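Local coordinates for protein MgGH51 (Meripilus giganteus, PDB 6ZPV) that probably removes terminal alpha-L-arabinofuranosyl residues from arabinose-bearing polysaccharides, as a fungal GH51 alpha-L-arabinofuranosidase, at residues A[375-387]-A[391-403]. Sequence-based numbering, arbitrary orientation.
Sequences PQIRFIATTNAWN and SPVPQSYDVHVYQ. With NAG (2-acetamido-2-deoxy-beta-D-glucopyranose), chain B; NAG (2-acetamido-2-deoxy-beta-D-glucopyranose), chain C; BMA (beta-D-mannopyranose), chain D.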
loop_
_atom_site.group_PDB
_atom_site.type_symbol
_atom_site.label_atom_id
_atom_site.label_comp_id
_atom_site.label_asym_id
_atom_site.label_seq_id
_atom_site.Cartn_x
_atom_site.Cartn_y
_atom_site.Cartn_z
ATOM N N PRO A 375 -5.555 -26.619 -6.882
ATOM C CA PRO A 375 -4.687 -27.028 -8.019
ATOM C C PRO A 375 -4.503 -25.897 -9.030
ATOM O O PRO A 375 -3.581 -25.905 -9.822
ATOM C CB PRO A 375 -5.419 -28.177 -8.644
ATOM C CG PRO A 375 -6.424 -28.610 -7.665
ATOM C CD PRO A 375 -6.655 -27.563 -6.670
ATOM N N GLN A 376 -5.446 -24.934 -9.048
ATOM C CA GLN A 376 -5.483 -23.835 -10.045
ATOM C C GLN A 376 -4.631 -22.633 -9.648
ATOM O O GLN A 376 -4.438 -21.755 -10.490
ATOM C CB GLN A 376 -6.922 -23.385 -10.286
ATOM C CG GLN A 376 -7.542 -22.540 -9.191
ATOM C CD GLN A 376 -8.082 -23.325 -7.980
ATOM O OE1 GLN A 376 -7.827 -24.522 -7.715
ATOM N NE2 GLN A 376 -8.871 -22.623 -7.174
ATOM N N ILE A 377 -4.106 -22.542 -8.430
ATOM C CA ILE A 377 -3.296 -21.395 -7.967
ATOM C C ILE A 377 -1.824 -21.578 -8.313
ATOM O O ILE A 377 -1.331 -22.693 -8.258
ATOM C CB ILE A 377 -3.493 -21.143 -6.475
ATOM C CG1 ILE A 377 -4.934 -20.679 -6.238
ATOM C CG2 ILE A 377 -2.484 -20.139 -5.932
ATOM C CD1 ILE A 377 -5.229 -20.416 -4.763
ATOM N N ARG A 378 -1.163 -20.511 -8.733
ATOM C CA ARG A 378 0.274 -20.550 -8.969
ATOM C C ARG A 378 1.006 -20.047 -7.727
ATOM O O ARG A 378 0.796 -18.917 -7.284
ATOM C CB ARG A 378 0.657 -19.718 -10.196
ATOM C CG ARG A 378 2.059 -19.949 -10.719
ATOM C CD ARG A 378 2.431 -19.020 -11.871
ATOM N NE ARG A 378 3.619 -19.454 -12.599
ATOM C CZ ARG A 378 3.641 -19.992 -13.802
ATOM N NH1 ARG A 378 2.517 -20.320 -14.438
ATOM N NH2 ARG A 378 4.843 -20.304 -14.344
ATOM N N PHE A 379 1.863 -20.877 -7.158
ATOM C CA PHE A 379 2.590 -20.566 -5.926
ATOM C C PHE A 379 3.965 -20.007 -6.229
ATOM O O PHE A 379 4.739 -20.576 -7.023
ATOM C CB PHE A 379 2.655 -21.785 -4.994
ATOM C CG PHE A 379 1.283 -22.135 -4.444
ATOM C CD1 PHE A 379 0.794 -21.453 -3.330
ATOM C CD2 PHE A 379 0.451 -23.028 -5.081
ATOM C CE1 PHE A 379 -0.489 -21.684 -2.852
ATOM C CE2 PHE A 379 -0.841 -23.232 -4.625
ATOM C CZ PHE A 379 -1.316 -22.561 -3.526
ATOM N N ILE A 380 4.323 -18.918 -5.552
ATOM C CA ILE A 380 5.578 -18.171 -5.811
ATOM C C ILE A 380 6.543 -18.385 -4.643
ATOM O O ILE A 380 6.188 -18.109 -3.476
ATOM C CB ILE A 380 5.270 -16.676 -5.993
ATOM C CG1 ILE A 380 4.208 -16.395 -7.045
ATOM C CG2 ILE A 380 6.538 -15.938 -6.257
ATOM C CD1 ILE A 380 3.588 -15.050 -6.979
ATOM N N ALA A 381 7.764 -18.825 -4.959
ATOM C CA ALA A 381 8.837 -19.044 -3.994
ATOM C C ALA A 381 9.603 -17.731 -3.747
ATOM O O ALA A 381 9.738 -16.898 -4.665
ATOM C CB ALA A 381 9.739 -20.140 -4.492
ATOM N N THR A 382 10.193 -17.632 -2.545
ATOM C CA THR A 382 10.814 -16.384 -2.140
ATOM C C THR A 382 12.297 -16.499 -1.825
ATOM O O THR A 382 12.945 -15.481 -1.513
ATOM C CB THR A 382 10.098 -15.831 -0.892
ATOM O OG1 THR A 382 10.471 -16.687 0.181
ATOM C CG2 THR A 382 8.607 -15.706 -1.070
ATOM N N THR A 383 12.871 -17.707 -1.859
ATOM C CA THR A 383 14.305 -17.859 -1.796
ATOM C C THR A 383 14.947 -17.313 -3.103
ATOM O O THR A 383 14.241 -17.071 -4.093
ATOM C CB THR A 383 14.672 -19.329 -1.554
ATOM O OG1 THR A 383 13.756 -20.189 -2.252
ATOM C CG2 THR A 383 14.669 -19.652 -0.073
ATOM N N ASN A 384 16.272 -17.202 -3.075
ATOM C CA ASN A 384 16.985 -16.847 -4.316
ATOM C C ASN A 384 16.736 -17.958 -5.335
ATOM O O ASN A 384 16.672 -19.186 -4.970
ATOM C CB ASN A 384 18.488 -16.721 -4.046
ATOM C CG ASN A 384 18.808 -15.590 -3.108
ATOM O OD1 ASN A 384 18.147 -14.552 -3.114
ATOM N ND2 ASN A 384 19.862 -15.771 -2.322
ATOM N N ALA A 385 16.622 -17.598 -6.580
ATOM C CA ALA A 385 16.204 -18.583 -7.580
ATOM C C ALA A 385 17.162 -19.754 -7.610
ATOM O O ALA A 385 18.362 -19.570 -7.797
ATOM C CB ALA A 385 16.095 -17.894 -8.916
ATOM N N TRP A 386 16.613 -20.945 -7.424
ATOM C CA TRP A 386 17.279 -22.243 -7.654
ATOM C C TRP A 386 18.323 -22.626 -6.617
ATOM O O TRP A 386 18.925 -23.703 -6.764
ATOM C CB TRP A 386 17.889 -22.316 -9.079
ATOM C CG TRP A 386 16.864 -21.930 -10.090
ATOM C CD1 TRP A 386 16.895 -20.829 -10.878
ATOM C CD2 TRP A 386 15.634 -22.572 -10.373
ATOM N NE1 TRP A 386 15.734 -20.694 -11.612
ATOM C CE2 TRP A 386 14.965 -21.783 -11.336
ATOM C CE3 TRP A 386 15.015 -23.727 -9.910
ATOM C CZ2 TRP A 386 13.712 -22.120 -11.813
ATOM C CZ3 TRP A 386 13.776 -24.073 -10.394
ATOM C CH2 TRP A 386 13.133 -23.266 -11.335
ATOM N N ASN A 387 18.521 -21.833 -5.591
ATOM C CA ASN A 387 19.521 -22.129 -4.544
ATOM C C ASN A 387 18.959 -21.640 -3.223
ATOM O O ASN A 387 18.989 -20.442 -2.939
ATOM C CB ASN A 387 20.862 -21.492 -4.826
ATOM C CG ASN A 387 21.596 -22.094 -5.988
ATOM O OD1 ASN A 387 22.115 -23.215 -5.839
ATOM N ND2 ASN A 387 21.602 -21.425 -7.136
ATOM N N SER A 391 11.393 -28.492 -3.761
ATOM C CA SER A 391 10.443 -29.514 -4.210
ATOM C C SER A 391 9.117 -29.201 -3.533
ATOM O O SER A 391 9.061 -29.072 -2.309
ATOM C CB SER A 391 10.945 -30.875 -3.764
ATOM O OG SER A 391 9.994 -31.840 -4.114
ATOM N N PRO A 392 7.987 -29.094 -4.262
ATOM C CA PRO A 392 7.909 -29.188 -5.724
ATOM C C PRO A 392 8.662 -28.049 -6.423
ATOM O O PRO A 392 8.977 -27.011 -5.854
ATOM C CB PRO A 392 6.373 -29.109 -5.967
ATOM C CG PRO A 392 5.854 -28.305 -4.852
ATOM C CD PRO A 392 6.687 -28.736 -3.689
ATOM N N VAL A 393 8.951 -28.271 -7.696
ATOM C CA VAL A 393 9.638 -27.260 -8.543
ATOM C C VAL A 393 8.768 -26.021 -8.582
ATOM O O VAL A 393 7.580 -26.064 -8.908
ATOM C CB VAL A 393 9.909 -27.804 -9.953
ATOM C CG1 VAL A 393 10.492 -26.684 -10.847
ATOM C CG2 VAL A 393 10.830 -28.986 -9.939
ATOM N N PRO A 394 9.296 -24.844 -8.148
ATOM C CA PRO A 394 8.513 -23.628 -8.189
ATOM C C PRO A 394 8.187 -23.233 -9.625
ATOM O O PRO A 394 9.104 -23.141 -10.444
ATOM C CB PRO A 394 9.375 -22.568 -7.519
ATOM C CG PRO A 394 10.416 -23.306 -6.810
ATOM C CD PRO A 394 10.616 -24.603 -7.557
ATOM N N GLN A 395 6.920 -22.842 -9.835
ATOM C CA GLN A 395 6.569 -22.259 -11.134
ATOM C C GLN A 395 6.995 -20.807 -11.247
ATOM O O GLN A 395 7.111 -20.324 -12.395
ATOM C CB GLN A 395 5.079 -22.389 -11.353
ATOM C CG GLN A 395 4.617 -23.828 -11.425
ATOM C CD GLN A 395 3.225 -23.834 -11.949
ATOM O OE1 GLN A 395 2.250 -23.651 -11.189
ATOM N NE2 GLN A 395 3.151 -24.009 -13.262
ATOM N N SER A 396 7.190 -20.122 -10.145
ATOM C CA SER A 396 7.589 -18.706 -10.128
ATOM C C SER A 396 8.490 -18.428 -8.933
ATOM O O SER A 396 8.345 -19.070 -7.853
ATOM C CB SER A 396 6.394 -17.826 -10.071
ATOM O OG SER A 396 5.525 -17.919 -11.174
ATOM N N TYR A 397 9.326 -17.420 -9.090
ATOM C CA TYR A 397 10.141 -16.828 -8.021
ATOM C C TYR A 397 9.887 -15.319 -7.959
ATOM O O TYR A 397 9.693 -14.682 -9.011
ATOM C CB TYR A 397 11.638 -17.019 -8.271
ATOM C CG TYR A 397 12.183 -18.357 -7.815
ATOM C CD1 TYR A 397 12.495 -18.550 -6.474
ATOM C CD2 TYR A 397 12.418 -19.429 -8.656
ATOM C CE1 TYR A 397 13.024 -19.721 -5.992
ATOM C CE2 TYR A 397 12.934 -20.620 -8.182
ATOM C CZ TYR A 397 13.253 -20.780 -6.840
ATOM O OH TYR A 397 13.834 -21.928 -6.400
ATOM N N ASP A 398 9.942 -14.762 -6.742
ATOM C CA ASP A 398 9.892 -13.341 -6.448
ATOM C C ASP A 398 11.321 -12.844 -6.230
ATOM O O ASP A 398 12.019 -13.340 -5.318
ATOM C CB ASP A 398 9.023 -13.044 -5.228
ATOM C CG ASP A 398 8.854 -11.561 -4.916
ATOM O OD1 ASP A 398 9.394 -10.750 -5.728
ATOM O OD2 ASP A 398 8.241 -11.221 -3.870
ATOM N N VAL A 399 11.758 -11.905 -7.065
ATOM C CA VAL A 399 13.106 -11.281 -7.017
ATOM C C VAL A 399 12.966 -9.853 -6.532
ATOM O O VAL A 399 12.153 -9.072 -7.079
ATOM C CB VAL A 399 13.735 -11.349 -8.428
ATOM C CG1 VAL A 399 15.117 -10.753 -8.445
ATOM C CG2 VAL A 399 13.733 -12.745 -8.992
ATOM N N HIS A 400 13.766 -9.461 -5.533
ATOM C CA HIS A 400 13.780 -8.093 -4.991
ATOM C C HIS A 400 15.140 -7.462 -5.240
ATOM O O HIS A 400 16.147 -8.123 -5.017
ATOM C CB HIS A 400 13.535 -8.094 -3.465
ATOM C CG HIS A 400 12.227 -8.693 -3.059
ATOM N ND1 HIS A 400 11.923 -8.921 -1.727
ATOM C CD2 HIS A 400 11.158 -9.102 -3.777
ATOM C CE1 HIS A 400 10.717 -9.457 -1.679
ATOM N NE2 HIS A 400 10.212 -9.586 -2.894
ATOM N N VAL A 401 15.181 -6.185 -5.591
ATOM C CA VAL A 401 16.480 -5.467 -5.671
ATOM C C VAL A 401 16.308 -3.989 -5.313
ATOM O O VAL A 401 15.472 -3.290 -5.909
ATOM C CB VAL A 401 17.172 -5.664 -7.032
ATOM C CG1 VAL A 401 16.380 -5.109 -8.210
ATOM C CG2 VAL A 401 18.571 -5.076 -6.980
ATOM N N TYR A 402 17.149 -3.529 -4.421
ATOM C CA TYR A 402 17.338 -2.112 -4.078
ATOM C C TYR A 402 18.753 -1.740 -4.426
ATOM O O TYR A 402 19.707 -2.397 -3.992
ATOM C CB TYR A 402 17.031 -1.887 -2.605
ATOM C CG TYR A 402 15.597 -2.201 -2.251
ATOM C CD1 TYR A 402 14.573 -1.349 -2.590
ATOM C CD2 TYR A 402 15.285 -3.374 -1.611
ATOM C CE1 TYR A 402 13.258 -1.664 -2.298
ATOM C CE2 TYR A 402 13.971 -3.689 -1.337
ATOM C CZ TYR A 402 12.941 -2.847 -1.679
ATOM O OH TYR A 402 11.619 -3.089 -1.365
ATOM N N GLN A 403 18.925 -0.695 -5.250
ATOM C CA GLN A 403 20.250 -0.420 -5.854
ATOM C C GLN A 403 20.363 1.050 -6.216
ATOM O O GLN A 403 19.456 1.869 -5.935
ATOM C CB GLN A 403 20.514 -1.397 -7.001
ATOM C CG GLN A 403 21.519 -2.486 -6.710
ATOM C CD GLN A 403 22.928 -2.007 -6.420
ATOM O OE1 GLN A 403 23.235 -0.831 -6.644
ATOM N NE2 GLN A 403 23.788 -2.885 -5.899
HETATM C C1 NAG B . 15.790 -23.242 -15.509
HETATM C C2 NAG B . 15.872 -24.416 -14.501
HETATM C C3 NAG B . 16.824 -24.203 -13.342
HETATM C C4 NAG B . 18.148 -23.619 -13.681
HETATM C C5 NAG B . 17.891 -22.452 -14.629
HETATM C C6 NAG B . 19.210 -21.882 -15.186
HETATM C C7 NAG B . 13.782 -25.670 -14.690
HETATM C C8 NAG B . 12.318 -25.802 -14.251
HETATM N N2 NAG B . 14.545 -24.810 -14.060
HETATM O O3 NAG B . 16.968 -25.410 -12.555
HETATM O O4 NAG B . 18.881 -23.066 -12.585
HETATM O O5 NAG B . 17.165 -22.820 -15.775
HETATM O O6 NAG B . 19.996 -22.923 -15.771
HETATM O O7 NAG B . 14.247 -26.415 -15.558
HETATM C C1 NAG C . 19.889 -23.858 -12.011
HETATM C C2 NAG C . 20.844 -22.959 -11.240
HETATM C C3 NAG C . 21.897 -23.770 -10.570
HETATM C C4 NAG C . 21.154 -24.778 -9.687
HETATM C C5 NAG C . 20.051 -25.541 -10.442
HETATM C C6 NAG C . 19.188 -26.465 -9.541
HETATM C C7 NAG C . 21.230 -20.681 -12.043
HETATM C C8 NAG C . 21.964 -19.832 -13.085
HETATM N N2 NAG C . 21.432 -21.967 -12.152
HETATM O O3 NAG C . 22.657 -22.900 -9.718
HETATM O O4 NAG C . 22.041 -25.821 -9.235
HETATM O O5 NAG C . 19.158 -24.656 -11.075
HETATM O O6 NAG C . 18.069 -27.152 -10.163
HETATM O O7 NAG C . 20.476 -20.150 -11.250
HETATM C C1 BMA D . 22.668 -25.677 -7.986
HETATM C C2 BMA D . 22.960 -27.108 -7.478
HETATM C C3 BMA D . 23.774 -27.037 -6.196
HETATM C C4 BMA D . 25.052 -26.215 -6.385
HETATM C C5 BMA D . 24.720 -24.873 -7.001
HETATM C C6 BMA D . 26.013 -24.127 -7.393
HETATM O O2 BMA D . 23.656 -27.912 -8.458
HETATM O O3 BMA D . 24.142 -28.365 -5.776
HETATM O O4 BMA D . 25.780 -26.051 -5.181
HETATM O O5 BMA D . 23.966 -25.040 -8.207
HETATM O O6 BMA D . 25.636 -22.752 -7.641
HETATM O O HOH W 1 -0.303 -23.700 -10.930
HETATM O O HOH W 2 4.836 -23.185 -7.855
HETATM O O HOH W 3 2.186 -23.521 -8.477
HETATM O O HOH W 4 12.159 -12.978 -2.557
HETATM O O HOH W 5 15.256 -21.449 -4.163
HETATM O O HOH W 6 13.972 -15.153 -6.026
#
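The ring of Y397 fills the centre of the contact, with A385 CA over the middle of one face, 3.6 Å from the ring centroid, and A381 CB against CE1. Its CE2 edge is driven into the face of W386 in a T-shaped stack, planes at 70° and centroids 5.1 Å apart. W386 CG lies anti to the carbonyl carbon (chi1 -51°), which swings the indole back from its backbone toward Y397 and P394, while V393 CG1 meets its rim and NE1 hydrogen-bonds Y425 OH. The opposite indole face carries NAG of chain B, probably the first sugar of an N-linked glycan, whose C3 sits over its centre; N387 ND2 bonds O3 of the next NAG. An alanine in place of W386 would probably leave the Y397 edge and this sugar without the plate between them, and Y425 without its indole N-H partner. The Y397 hydroxyl is held by W386 N (N to OH 3.1 Å) and by a water that also bridges T383 OG1 and N384 O, closing the type II turn N384–N387 onto the ring. Between the strands, A381 N bonds S396 O and D398 N bonds A381 O, each at 3.0 Å, the two bonds of a single parallel bridge pairing A381 with Y397. On the other side of the sheet, I380 CG1 packs on S396 CB. At the polar edge R378, extended from CG to NE, gives NE to S396 OG (2.8 Å, bent) and NH2 to Q395 O; its guanidinium stacks offset on the Q395 amide, NE2 over the rim, planes 17° apart. S396 OG also bonds T424 of the next strand, and a water accepts from Q395 N and donates to F379 O. Strands 378-381 and 396-403 are adjacent, parallel members of the (beta/alpha)8 barrel of GH51 enzymes, their connecting loop packing against a glycan probably N-linked to N421.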